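Local coordinates for afamin (Homo sapiens, PDB 6FAK), which carries hydrophobic molecules in body fluids, keeping lipid-modified Wnt proteins soluble and active, and binds vitamin E, at residues 437-442 / 447-452; 459-464 / 487-492; 200-205 / 212-217; 147-152 / 190-195. All blocks are in the same frame, centred on the assembly; numbering follows the deposited sequence.

Contact 1: residues 437-442 / 447-452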
loop_
_atom_site.group_PDB
_atom_site.type_symbol
_atom_site.label_atom_id
_atom_site.label_comp_id
_atom_site.label_asym_id
_atom_site.label_seq_id
_atom_site.Cartn_x
_atom_site.Cartn_y
_atom_site.Cartn_z
ATOM N N PHE A 437 1.724 -5.621 13.806
ATOM C CA PHE A 437 1.626 -6.116 15.199
ATOM C C PHE A 437 1.311 -5.074 16.232
ATOM O O PHE A 437 0.486 -5.332 17.130
ATOM C CB PHE A 437 2.869 -6.917 15.564
ATOM C CG PHE A 437 3.064 -8.043 14.642
ATOM C CD1 PHE A 437 2.335 -9.179 14.798
ATOM C CD2 PHE A 437 3.865 -7.911 13.531
ATOM C CE1 PHE A 437 2.442 -10.209 13.896
ATOM C CE2 PHE A 437 3.970 -8.938 12.623
ATOM C CZ PHE A 437 3.241 -10.084 12.801
ATOM N N THR A 438 1.886 -3.882 16.081
ATOM C CA THR A 438 1.588 -2.756 16.981
ATOM C C THR A 438 0.165 -2.234 16.829
ATOM O O THR A 438 -0.440 -1.785 17.782
ATOM C CB THR A 438 2.526 -1.538 16.763
ATOM O OG1 THR A 438 2.336 -1.019 15.445
ATOM C CG2 THR A 438 3.997 -1.892 16.955
ATOM N N THR A 439 -0.359 -2.261 15.628
ATOM C CA THR A 439 -1.714 -1.870 15.374
ATOM C C THR A 439 -2.758 -2.903 15.868
ATOM O O THR A 439 -3.814 -2.489 16.328
ATOM C CB THR A 439 -1.906 -1.680 13.861
ATOM O OG1 THR A 439 -0.997 -0.666 13.413
ATOM C CG2 THR A 439 -3.326 -1.309 13.505
ATOM N N CYS A 440 -2.467 -4.206 15.758
ATOM C CA CYS A 440 -3.493 -5.249 15.826
ATOM C C CYS A 440 -3.419 -6.205 16.983
ATOM O O CYS A 440 -4.421 -6.867 17.277
ATOM C CB CYS A 440 -3.401 -6.138 14.574
ATOM S SG CYS A 440 -3.496 -5.294 12.980
ATOM N N CYS A 441 -2.232 -6.403 17.564
ATOM C CA CYS A 441 -2.072 -7.497 18.524
ATOM C C CYS A 441 -2.957 -7.162 19.735
ATOM O O CYS A 441 -3.110 -6.005 20.084
ATOM C CB CYS A 441 -0.619 -7.820 18.876
ATOM S SG CYS A 441 0.344 -8.688 17.581
ATOM N N THR A 442 -3.649 -8.177 20.252
ATOM C CA THR A 442 -4.642 -8.068 21.366
ATOM C C THR A 442 -6.048 -7.561 21.025
ATOM O O THR A 442 -6.958 -7.637 21.885
ATOM C CB THR A 442 -4.133 -7.281 22.609
ATOM O OG1 THR A 442 -4.117 -5.870 22.333
ATOM C CG2 THR A 442 -2.762 -7.771 23.009
ATOM N N PHE A 447 -6.595 -11.659 14.429
ATOM C CA PHE A 447 -6.163 -12.490 13.281
ATOM C C PHE A 447 -6.383 -11.745 11.962
ATOM O O PHE A 447 -5.442 -11.629 11.147
ATOM C CB PHE A 447 -6.815 -13.886 13.207
ATOM C CG PHE A 447 -6.508 -14.593 11.901
ATOM C CD1 PHE A 447 -5.261 -15.100 11.669
ATOM C CD2 PHE A 447 -7.479 -14.677 10.883
ATOM C CE1 PHE A 447 -4.956 -15.717 10.477
ATOM C CE2 PHE A 447 -7.192 -15.285 9.670
ATOM C CZ PHE A 447 -5.932 -15.818 9.472
ATOM N N ALA A 448 -7.602 -11.230 11.761
ATOM C CA ALA A 448 -7.912 -10.543 10.515
ATOM C C ALA A 448 -7.016 -9.298 10.308
ATOM O O ALA A 448 -6.433 -9.077 9.219
ATOM C CB ALA A 448 -9.386 -10.157 10.442
ATOM N N CYS A 449 -6.887 -8.518 11.361
ATOM C CA CYS A 449 -6.111 -7.279 11.310
ATOM C C CYS A 449 -4.631 -7.533 10.942
ATOM O O CYS A 449 -4.098 -6.938 10.003
ATOM C CB CYS A 449 -6.260 -6.536 12.650
ATOM S SG CYS A 449 -5.435 -4.930 12.744
ATOM N N VAL A 450 -3.982 -8.445 11.679
ATOM C CA VAL A 450 -2.590 -8.759 11.467
ATOM C C VAL A 450 -2.354 -9.338 10.050
ATOM O O VAL A 450 -1.418 -8.925 9.346
ATOM C CB VAL A 450 -2.083 -9.777 12.509
ATOM C CG1 VAL A 450 -0.690 -10.297 12.162
ATOM C CG2 VAL A 450 -2.066 -9.155 13.902
ATOM N N ASP A 451 -3.170 -10.293 9.637
ATOM C CA ASP A 451 -2.894 -10.963 8.366
ATOM C C ASP A 451 -3.159 -9.987 7.210
ATOM O O ASP A 451 -2.413 -9.989 6.244
ATOM C CB ASP A 451 -3.672 -12.271 8.271
ATOM C CG ASP A 451 -3.191 -13.194 7.139
ATOM O OD1 ASP A 451 -1.979 -13.415 6.944
ATOM O OD2 ASP A 451 -4.028 -13.716 6.392
ATOM N N ASN A 452 -4.173 -9.129 7.340
ATOM C CA ASN A 452 -4.476 -8.100 6.346
ATOM C C ASN A 452 -3.297 -7.114 6.193
ATOM O O ASN A 452 -2.870 -6.799 5.071
ATOM C CB ASN A 452 -5.742 -7.322 6.718
ATOM C CG ASN A 452 -7.055 -8.034 6.304
ATOM O OD1 ASN A 452 -7.086 -8.898 5.431
ATOM N ND2 ASN A 452 -8.155 -7.631 6.942
#

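Contact 2: residues 459-464 / 487-492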
loop_
_atom_site.group_PDB
_atom_site.type_symbol
_atom_site.label_atom_id
_atom_site.label_comp_id
_atom_site.label_asym_id
_atom_site.label_seq_id
_atom_site.Cartn_x
_atom_site.Cartn_y
_atom_site.Cartn_z
ATOM N N GLY A 459 3.163 -7.013 -0.897
ATOM C CA GLY A 459 2.686 -6.182 -2.011
ATOM C C GLY A 459 3.582 -5.026 -2.386
ATOM O O GLY A 459 3.767 -4.736 -3.561
ATOM N N GLU A 460 4.140 -4.363 -1.377
ATOM C CA GLU A 460 5.157 -3.309 -1.571
ATOM C C GLU A 460 6.441 -3.885 -2.210
ATOM O O GLU A 460 7.020 -3.305 -3.129
ATOM C CB GLU A 460 5.529 -2.716 -0.219
ATOM C CG GLU A 460 5.991 -1.281 -0.276
ATOM C CD GLU A 460 4.889 -0.273 0.007
ATOM O OE1 GLU A 460 3.853 -0.613 0.632
ATOM O OE2 GLU A 460 5.094 0.878 -0.396
ATOM N N LEU A 461 6.887 -5.014 -1.668
ATOM C CA LEU A 461 8.076 -5.705 -2.113
ATOM C C LEU A 461 8.038 -6.173 -3.572
ATOM O O LEU A 461 9.009 -6.098 -4.284
ATOM C CB LEU A 461 8.269 -6.963 -1.235
ATOM C CG LEU A 461 9.484 -7.881 -1.407
ATOM C CD1 LEU A 461 10.742 -7.083 -1.384
ATOM C CD2 LEU A 461 9.537 -8.866 -0.246
ATOM N N CYS A 462 6.899 -6.709 -3.980
ATOM C CA CYS A 462 6.792 -7.365 -5.255
ATOM C C CYS A 462 6.619 -6.428 -6.443
ATOM O O CYS A 462 6.791 -6.861 -7.579
ATOM C CB CYS A 462 5.664 -8.384 -5.237
ATOM S SG CYS A 462 6.117 -9.713 -4.102
ATOM N N GLY A 463 6.275 -5.172 -6.176
ATOM C CA GLY A 463 6.251 -4.158 -7.223
ATOM C C GLY A 463 4.832 -3.842 -7.671
ATOM O O GLY A 463 3.922 -4.731 -7.651
ATOM N N VAL A 464 4.657 -2.602 -8.139
ATOM C CA VAL A 464 3.388 -2.134 -8.661
ATOM C C VAL A 464 3.330 -2.190 -10.177
ATOM O O VAL A 464 2.512 -2.929 -10.739
ATOM C CB VAL A 464 3.032 -0.712 -8.102
ATOM C CG1 VAL A 464 1.652 -0.305 -8.559
ATOM C CG2 VAL A 464 3.125 -0.722 -6.594
ATOM N N PRO A 487 2.561 -17.058 3.209
ATOM C CA PRO A 487 3.147 -18.396 3.501
ATOM C C PRO A 487 4.405 -18.787 2.686
ATOM O O PRO A 487 5.310 -19.391 3.243
ATOM C CB PRO A 487 2.002 -19.363 3.220
ATOM C CG PRO A 487 0.754 -18.543 3.371
ATOM C CD PRO A 487 1.085 -17.116 3.045
ATOM N N CYS A 488 4.448 -18.429 1.410
ATOM C CA CYS A 488 5.604 -18.661 0.552
ATOM C C CYS A 488 6.875 -17.931 1.075
ATOM O O CYS A 488 7.937 -18.564 1.243
ATOM C CB CYS A 488 5.319 -18.206 -0.873
ATOM S SG CYS A 488 6.600 -18.676 -2.030
ATOM N N PHE A 489 6.740 -16.631 1.315
ATOM C CA PHE A 489 7.795 -15.814 1.909
ATOM C C PHE A 489 8.324 -16.364 3.244
ATOM O O PHE A 489 9.544 -16.391 3.454
ATOM C CB PHE A 489 7.355 -14.363 2.059
ATOM C CG PHE A 489 7.641 -13.565 0.845
ATOM C CD1 PHE A 489 8.952 -13.179 0.562
ATOM C CD2 PHE A 489 6.654 -13.266 -0.069
ATOM C CE1 PHE A 489 9.257 -12.489 -0.604
ATOM C CE2 PHE A 489 6.952 -12.544 -1.253
ATOM C CZ PHE A 489 8.255 -12.150 -1.515
ATOM N N GLU A 490 7.402 -16.848 4.096
ATOM C CA GLU A 490 7.743 -17.485 5.384
ATOM C C GLU A 490 8.552 -18.763 5.237
ATOM O O GLU A 490 9.225 -19.133 6.166
ATOM C CB GLU A 490 6.482 -17.823 6.228
ATOM C CG GLU A 490 5.528 -16.673 6.594
ATOM C CD GLU A 490 6.179 -15.479 7.234
ATOM O OE1 GLU A 490 7.064 -15.669 8.094
ATOM O OE2 GLU A 490 5.784 -14.342 6.900
ATOM N N SER A 491 8.470 -19.434 4.107
ATOM C CA SER A 491 9.228 -20.624 3.864
ATOM C C SER A 491 10.664 -20.414 3.331
ATOM O O SER A 491 11.393 -21.380 3.225
ATOM C CB SER A 491 8.459 -21.525 2.896
ATOM O OG SER A 491 8.623 -21.109 1.528
ATOM N N LEU A 492 11.038 -19.186 2.962
ATOM C CA LEU A 492 12.301 -18.927 2.280
ATOM C C LEU A 492 13.483 -19.037 3.223
ATOM O O LEU A 492 13.395 -18.681 4.354
ATOM C CB LEU A 492 12.308 -17.539 1.635
ATOM C CG LEU A 492 11.302 -17.307 0.506
ATOM C CD1 LEU A 492 11.513 -15.953 -0.166
ATOM C CD2 LEU A 492 11.329 -18.423 -0.530
#

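Contact 3: residues 200-205 / 212-217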
loop_
_atom_site.group_PDB
_atom_site.type_symbol
_atom_site.label_atom_id
_atom_site.label_comp_id
_atom_site.label_asym_id
_atom_site.label_seq_id
_atom_site.Cartn_x
_atom_site.Cartn_y
_atom_site.Cartn_z
ATOM N N LYS A 200 -1.326 0.184 -3.693
ATOM C CA LYS A 200 -0.195 -0.473 -4.334
ATOM C C LYS A 200 -0.359 -1.996 -4.342
ATOM O O LYS A 200 0.012 -2.628 -5.289
ATOM C CB LYS A 200 1.141 -0.147 -3.629
ATOM C CG LYS A 200 1.525 1.309 -3.806
ATOM C CD LYS A 200 2.654 1.694 -2.880
ATOM C CE LYS A 200 3.954 1.114 -3.373
ATOM N NZ LYS A 200 5.119 1.812 -2.754
ATOM N N HIS A 201 -0.889 -2.547 -3.253
ATOM C CA HIS A 201 -1.146 -3.959 -3.153
ATOM C C HIS A 201 -2.182 -4.419 -4.229
ATOM O O HIS A 201 -1.944 -5.357 -4.943
ATOM C CB HIS A 201 -1.658 -4.260 -1.749
ATOM C CG HIS A 201 -1.775 -5.705 -1.435
ATOM N ND1 HIS A 201 -0.679 -6.536 -1.341
ATOM C CD2 HIS A 201 -2.856 -6.474 -1.163
ATOM C CE1 HIS A 201 -1.078 -7.755 -1.005
ATOM N NE2 HIS A 201 -2.391 -7.744 -0.903
ATOM N N VAL A 202 -3.316 -3.751 -4.304
ATOM C CA VAL A 202 -4.324 -4.127 -5.271
ATOM C C VAL A 202 -3.831 -3.884 -6.723
ATOM O O VAL A 202 -4.010 -4.747 -7.615
ATOM C CB VAL A 202 -5.629 -3.384 -5.013
ATOM C CG1 VAL A 202 -6.661 -3.674 -6.105
ATOM C CG2 VAL A 202 -6.198 -3.803 -3.675
ATOM N N CYS A 203 -3.221 -2.736 -6.984
ATOM C CA CYS A 203 -2.718 -2.452 -8.341
ATOM C C CYS A 203 -1.633 -3.440 -8.795
ATOM O O CYS A 203 -1.649 -3.867 -9.933
ATOM C CB CYS A 203 -2.226 -1.012 -8.513
ATOM S SG CYS A 203 -3.545 0.193 -8.195
ATOM N N GLY A 204 -0.714 -3.768 -7.886
ATOM C CA GLY A 204 0.331 -4.753 -8.150
ATOM C C GLY A 204 -0.271 -6.080 -8.511
ATOM O O GLY A 204 0.150 -6.720 -9.448
ATOM N N ALA A 205 -1.275 -6.488 -7.775
ATOM C CA ALA A 205 -1.967 -7.762 -8.035
ATOM C C ALA A 205 -2.701 -7.786 -9.360
ATOM O O ALA A 205 -2.693 -8.805 -10.102
ATOM C CB ALA A 205 -2.903 -8.067 -6.913
ATOM N N LYS A 212 -9.429 -10.877 -13.424
ATOM C CA LYS A 212 -10.202 -12.103 -13.160
ATOM C C LYS A 212 -9.931 -12.826 -11.835
ATOM O O LYS A 212 -10.775 -13.573 -11.369
ATOM C CB LYS A 212 -10.015 -13.119 -14.311
ATOM C CG LYS A 212 -10.721 -12.764 -15.608
ATOM C CD LYS A 212 -10.430 -13.764 -16.735
ATOM C CE LYS A 212 -10.826 -15.200 -16.395
ATOM N NZ LYS A 212 -9.680 -16.053 -15.960
ATOM N N VAL A 213 -8.700 -12.697 -11.336
ATOM C CA VAL A 213 -8.203 -13.259 -10.122
ATOM C C VAL A 213 -8.442 -12.192 -9.085
ATOM O O VAL A 213 -8.865 -12.463 -7.957
ATOM C CB VAL A 213 -6.685 -13.510 -10.270
ATOM C CG1 VAL A 213 -6.032 -13.705 -8.926
ATOM C CG2 VAL A 213 -6.426 -14.642 -11.279
ATOM N N VAL A 214 -8.173 -10.956 -9.467
ATOM C CA VAL A 214 -8.193 -9.888 -8.514
ATOM C C VAL A 214 -9.546 -9.461 -8.046
ATOM O O VAL A 214 -9.627 -9.122 -6.894
ATOM C CB VAL A 214 -7.233 -8.729 -8.966
ATOM C CG1 VAL A 214 -7.305 -7.511 -8.057
ATOM C CG2 VAL A 214 -5.810 -9.258 -8.984
ATOM N N HIS A 215 -10.622 -9.544 -8.849
ATOM C CA HIS A 215 -11.958 -9.105 -8.376
ATOM C C HIS A 215 -12.600 -10.034 -7.302
ATOM O O HIS A 215 -13.617 -9.683 -6.660
ATOM C CB HIS A 215 -12.924 -8.907 -9.540
ATOM C CG HIS A 215 -13.629 -10.153 -9.966
ATOM N ND1 HIS A 215 -13.006 -11.148 -10.693
ATOM C CD2 HIS A 215 -14.905 -10.569 -9.782
ATOM C CE1 HIS A 215 -13.852 -12.141 -10.902
ATOM N NE2 HIS A 215 -15.019 -11.805 -10.386
ATOM N N PHE A 216 -11.985 -11.185 -7.065
ATOM C CA PHE A 216 -12.273 -11.949 -5.848
ATOM C C PHE A 216 -11.952 -11.198 -4.542
ATOM O O PHE A 216 -12.678 -11.329 -3.536
ATOM C CB PHE A 216 -11.696 -13.362 -5.926
ATOM C CG PHE A 216 -12.534 -14.262 -6.778
ATOM C CD1 PHE A 216 -12.523 -14.144 -8.181
ATOM C CD2 PHE A 216 -13.420 -15.149 -6.212
ATOM C CE1 PHE A 216 -13.332 -14.959 -8.983
ATOM C CE2 PHE A 216 -14.248 -15.951 -7.008
ATOM C CZ PHE A 216 -14.228 -15.852 -8.377
ATOM N N ILE A 217 -10.931 -10.349 -4.610
ATOM C CA ILE A 217 -10.613 -9.458 -3.514
ATOM C C ILE A 217 -11.801 -8.560 -3.179
ATOM O O ILE A 217 -12.098 -8.391 -2.026
ATOM C CB ILE A 217 -9.384 -8.543 -3.809
ATOM C CG1 ILE A 217 -8.126 -9.370 -3.904
ATOM C CG2 ILE A 217 -9.208 -7.460 -2.721
ATOM C CD1 ILE A 217 -6.928 -8.542 -4.335
#

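Contact 4: residues 147-152 / 190-195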
loop_
_atom_site.group_PDB
_atom_site.type_symbol
_atom_site.label_atom_id
_atom_site.label_comp_id
_atom_site.label_asym_id
_atom_site.label_seq_id
_atom_site.Cartn_x
_atom_site.Cartn_y
_atom_site.Cartn_z
ATOM N N ARG A 147 4.421 13.641 -6.393
ATOM C CA ARG A 147 5.647 13.113 -7.010
ATOM C C ARG A 147 6.332 12.086 -6.138
ATOM O O ARG A 147 6.992 11.186 -6.669
ATOM C CB ARG A 147 6.619 14.248 -7.431
ATOM C CG ARG A 147 7.179 15.086 -6.280
ATOM C CD ARG A 147 7.588 16.499 -6.742
ATOM N NE ARG A 147 8.598 16.427 -7.805
ATOM C CZ ARG A 147 9.845 16.865 -7.736
ATOM N NH1 ARG A 147 10.279 17.488 -6.638
ATOM N NH2 ARG A 147 10.667 16.676 -8.761
ATOM N N ARG A 148 6.117 12.175 -4.822
ATOM C CA ARG A 148 6.669 11.187 -3.883
ATOM C C ARG A 148 5.742 10.001 -3.619
ATOM O O ARG A 148 6.168 9.050 -2.989
ATOM C CB ARG A 148 7.043 11.843 -2.559
ATOM C CG ARG A 148 8.313 12.714 -2.642
ATOM C CD ARG A 148 8.471 13.632 -1.413
ATOM N NE ARG A 148 9.693 14.447 -1.536
ATOM C CZ ARG A 148 9.795 15.561 -2.232
ATOM N NH1 ARG A 148 8.715 16.103 -2.809
ATOM N NH2 ARG A 148 10.986 16.151 -2.373
ATOM N N ASN A 149 4.517 10.057 -4.126
ATOM C CA ASN A 149 3.485 9.025 -3.905
ATOM C C ASN A 149 2.788 8.776 -5.252
ATOM O O ASN A 149 1.601 9.083 -5.416
ATOM C CB ASN A 149 2.490 9.484 -2.802
ATOM C CG ASN A 149 3.140 9.605 -1.464
ATOM O OD1 ASN A 149 3.258 8.619 -0.773
ATOM N ND2 ASN A 149 3.637 10.821 -1.106
ATOM N N PRO A 150 3.527 8.242 -6.232
ATOM C CA PRO A 150 3.026 8.258 -7.601
ATOM C C PRO A 150 1.848 7.340 -7.871
ATOM O O PRO A 150 1.244 7.497 -8.921
ATOM C CB PRO A 150 4.216 7.715 -8.418
ATOM C CG PRO A 150 5.064 6.978 -7.438
ATOM C CD PRO A 150 4.889 7.701 -6.150
ATOM N N PHE A 151 1.576 6.386 -6.959
ATOM C CA PHE A 151 0.493 5.428 -7.171
ATOM C C PHE A 151 -0.737 5.727 -6.342
ATOM O O PHE A 151 -1.737 5.055 -6.535
ATOM C CB PHE A 151 0.966 4.023 -6.902
ATOM C CG PHE A 151 2.075 3.601 -7.806
ATOM C CD1 PHE A 151 1.820 3.366 -9.131
ATOM C CD2 PHE A 151 3.376 3.454 -7.324
ATOM C CE1 PHE A 151 2.813 3.043 -9.998
ATOM C CE2 PHE A 151 4.379 3.111 -8.192
ATOM C CZ PHE A 151 4.089 2.900 -9.521
ATOM N N VAL A 152 -0.675 6.685 -5.414
ATOM C CA VAL A 152 -1.822 6.966 -4.537
ATOM C C VAL A 152 -2.945 7.571 -5.362
ATOM O O VAL A 152 -2.718 8.432 -6.210
ATOM C CB VAL A 152 -1.460 7.885 -3.372
ATOM C CG1 VAL A 152 -2.634 8.112 -2.405
ATOM C CG2 VAL A 152 -0.379 7.175 -2.564
ATOM N N GLN A 190 -0.298 8.957 8.560
ATOM C CA GLN A 190 -0.671 7.561 8.706
ATOM C C GLN A 190 -1.788 7.148 7.740
ATOM O O GLN A 190 -1.797 6.026 7.229
ATOM C CB GLN A 190 -1.047 7.242 10.139
ATOM C CG GLN A 190 0.183 7.328 11.042
ATOM C CD GLN A 190 -0.121 7.176 12.532
ATOM O OE1 GLN A 190 -1.242 7.450 13.008
ATOM N NE2 GLN A 190 0.894 6.724 13.280
ATOM N N TYR A 191 -2.756 8.033 7.547
ATOM C CA TYR A 191 -3.849 7.798 6.625
ATOM C C TYR A 191 -3.292 7.607 5.194
ATOM O O TYR A 191 -3.564 6.613 4.489
ATOM C CB TYR A 191 -4.783 8.977 6.672
ATOM C CG TYR A 191 -5.985 8.813 5.811
ATOM C CD1 TYR A 191 -7.072 8.092 6.268
ATOM C CD2 TYR A 191 -6.053 9.390 4.545
ATOM C CE1 TYR A 191 -8.204 7.944 5.493
ATOM C CE2 TYR A 191 -7.183 9.248 3.751
ATOM C CZ TYR A 191 -8.256 8.519 4.223
ATOM O OH TYR A 191 -9.406 8.353 3.462
ATOM N N LEU A 192 -2.459 8.564 4.808
ATOM C CA LEU A 192 -1.843 8.555 3.501
ATOM C C LEU A 192 -1.048 7.229 3.318
ATOM O O LEU A 192 -1.239 6.537 2.330
ATOM C CB LEU A 192 -0.960 9.810 3.309
ATOM C CG LEU A 192 -0.039 9.727 2.088
ATOM C CD1 LEU A 192 -0.868 9.717 0.827
ATOM C CD2 LEU A 192 0.959 10.868 2.069
ATOM N N LYS A 193 -0.206 6.880 4.275
ATOM C CA LYS A 193 0.624 5.686 4.152
ATOM C C LYS A 193 -0.183 4.397 4.183
ATOM O O LYS A 193 0.124 3.490 3.391
ATOM C CB LYS A 193 1.749 5.658 5.171
ATOM C CG LYS A 193 2.844 6.699 4.938
ATOM C CD LYS A 193 3.082 7.132 3.478
ATOM C CE LYS A 193 4.115 8.262 3.399
ATOM N NZ LYS A 193 4.522 8.601 2.007
ATOM N N ALA A 194 -1.231 4.332 4.999
ATOM C CA ALA A 194 -2.127 3.171 4.984
ATOM C C ALA A 194 -2.850 2.960 3.633
ATOM O O ALA A 194 -2.830 1.857 3.087
ATOM C CB ALA A 194 -3.162 3.248 6.097
ATOM N N PHE A 195 -3.528 3.991 3.128
ATOM C CA PHE A 195 -4.161 3.914 1.814
ATOM C C PHE A 195 -3.223 3.653 0.633
ATOM O O PHE A 195 -3.526 2.835 -0.249
ATOM C CB PHE A 195 -5.066 5.087 1.536
ATOM C CG PHE A 195 -6.406 4.941 2.097
ATOM C CD1 PHE A 195 -6.634 5.154 3.436
ATOM C CD2 PHE A 195 -7.460 4.596 1.304
ATOM C CE1 PHE A 195 -7.907 5.038 3.981
ATOM C CE2 PHE A 195 -8.742 4.444 1.832
ATOM C CZ PHE A 195 -8.960 4.677 3.178
HETATM O O HOH W 1 5.477 11.444 1.302
#

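Contact 1: residues 437-442 / 447-452
Cys-440 and Cys-449 join the two helices covalently, and the 5.6 Å between their CA atoms is the nearest backbone approach of residues 437-442 and 447-452. Following Cys-440 outward, its CB packs on Val-450 CG2 at 3.4 Å, tighter than a usual carbon-carbon contact. The next atom, Cys-440 SG, ends in the 2.0 Å bond to Cys-449 SG, with the two CB atoms twisted about that bond by -63°. The two cysteines reach the bond by different rotations: SG of Cys-440 swings beside its own backbone N (chi1 -55°), whereas SG of Cys-449 extends opposite its N (chi1 -177°).

Val-450, next in the chain after Cys-449, divides its methyls between two neighbours. CG2 presses on the Cys-440 CB as described, while CG1 reaches the ring of Phe-437, 3.6 Å from CE1, approaching obliquely with the two side chains crossing at about a right angle. The same ring has Cys-441 SG at its edge, in plane. No hydrogen bond links the segments; covalent and apolar contacts do all the work.

Ala-448, Cys-449 and Asn-452 help line the site of a bound polyether, probably from the crystallisation liquor. Cys-441 is bonded in turn to Cys-395, so adjacent cysteines, the last residue of helix 423-440 and the first beyond it, tie that helix to two others, 446-462 and 376-417. This is the paired-disulfide pattern of the albumin family. Beyond helix 446-462 lies helix 346-363, whose Pro-347 touches Asn-452.

Contact 2: residues 459-464 / 487-492
Leu-461 and Phe-489 meet because each side chain extends toward the other helix. The Leu-461 CG stands opposite its backbone N (chi1 -177°), carrying CD2 forward, and the ring of Phe-489 (chi1 -88°) comes from the opposing direction. The CA atoms of this pair are 10.9 Å apart, so long side chains rather than backbones span the gap. CD2 of Leu-461 lies 3.7 Å from Phe-489 CE1 and equally near CZ, an oblique approach to the ring's outer end.

Cys-462 supplies the second touch. Its SG lies 4.1 Å from Phe-489 CE2 and is also close to CZ; at 5.2 Å from the ring centroid and 77° off the normal, the sulfur is at the ring's edge, making this a sulfur-aromatic contact. The ring tip is thus shared between a methyl and a disulfide sulfur. An alanine in place of Phe-489 would probably leave Leu-461 CD2 and the Cys-462 sulfur without their partner and open a gap between the helices.

Cys-462 is bonded to Cys-478 and Cys-488 to Cys-477. These adjacent cysteines of helix 472-479 form the double disulfide of the albumin family, here within the third albumin domain, and tie that helix to both of those that meet here, 446-462 and 485-490. Phe-489 also stacks with Phe-458 and rests on Val-474 of that middle helix, while Leu-461 packs on Leu-429 of helix 423-440.

Contact 3: residues 200-205 / 212-217
Ala-205 and Val-214 bring the backbones closest, with 6.6 Å between their CA atoms. Residues 200-205 are regular helix, bonded from Gly-204 N to Lys-200 O and from Ala-205 N to His-201 O. In residues 212-217, Ile-217 N bonds Val-214 O at 2.9 Å, while the bond from Phe-216 N to Val-213 O is weak.

Into this approach Val-214 sends both of its methyls. With CG1 opposite the backbone N (chi1 175°), CG2 comes to lie beside that N, opposite the carbonyl carbon, so the two branches serve different neighbours. CG2 goes to Ala-205, touching the carbonyl O at 3.3 Å and the methyl CB at 3.8 Å, so it rests more closely on the main-chain carbonyl than on the side chain. CG1 faces Val-202, where its distance to Val-202 CG1 is 4.4 Å, a looser contact. No hydrogen bond crosses. The small Ala-205 side chain fits the short backbone separation, and a single valine bridges to positions three residues apart on one helix face.

Around these residues, Ala-205 and Ile-217 both touch Phe-482, Val-202 packs on Tyr-245 of helix 231-250, and Cys-203 is bonded to Cys-249 of the same helix. His-201, a turn before Ala-205, contacts Phe-482 and hydrogen-bonds the bound polyether through NE2. The contact belongs to the all-helical fold of the second albumin domain: the chain turns back beside the end of the long helix 177-209, and both segments fall within the region that forms the deep pocket for hydrophobic ligands.

Contact 4: residues 147-152 / 190-195
The carboxamide of Asn-149 is the flat group, and Lys-193 and a water lie near its plane while Leu-192 sits above it. Lys-193 NZ donates to Asn-149 OD1 over 3.1 Å, in the carbonyl plane and on a lone pair, with a C=O...N angle of 124°. The lysine chain sets off away from the turn and is bent back to OD1 by an unusual chi2 of -29°. Asn-149 ND2 donates to the water, which also accepts from Lys-193 NZ, closing a ring of three hydrogen bonds, and to Val-145 O. Leu-192 CD2 stands above the plane, over the outer end of the carboxamide, 4.2 Å from Asn-149 ND2 and about as near OD1.

These residues link the exit of helix 134-148 to helix 177-209, which runs from the first albumin domain into the second. Asn-149 opens a type I beta turn that ends at Val-152. A leucine in place of Asn-149 would probably leave the Lys-193 ammonium without its carbonyl mate and cost the bridging water one of its two bonds.

Leu-192 CD1 lies 4.0 Å from Val-152 CG1 at the far end of the turn, and Leu-157 of helix 154-171 touches both residues.

All four are largely buried, contacts 2 and 3 wholly so, while contacts 1 and 4 each reach the surface at one residue, Thr-439 and Lys-193. Contacts 2 and 3 are apolar; contact 4 alone has a hydrogen bond across its segments, and contact 1 alone a covalent bond. Contacts 1 and 2 share helix 446-462, with centres about 18 Å apart, and contacts 3 and 4 share helix 177-209. The two helices meet where contact 2 touches contact 3: Glu-460 OE2 and Lys-200 NZ form a salt bridge, and Gly-459 packs on His-201. Just beyond the first helix, Val-464 reaches Phe-151 of contact 4 as well as Lys-200 and Cys-203, so parts from all three albumin domains converge there.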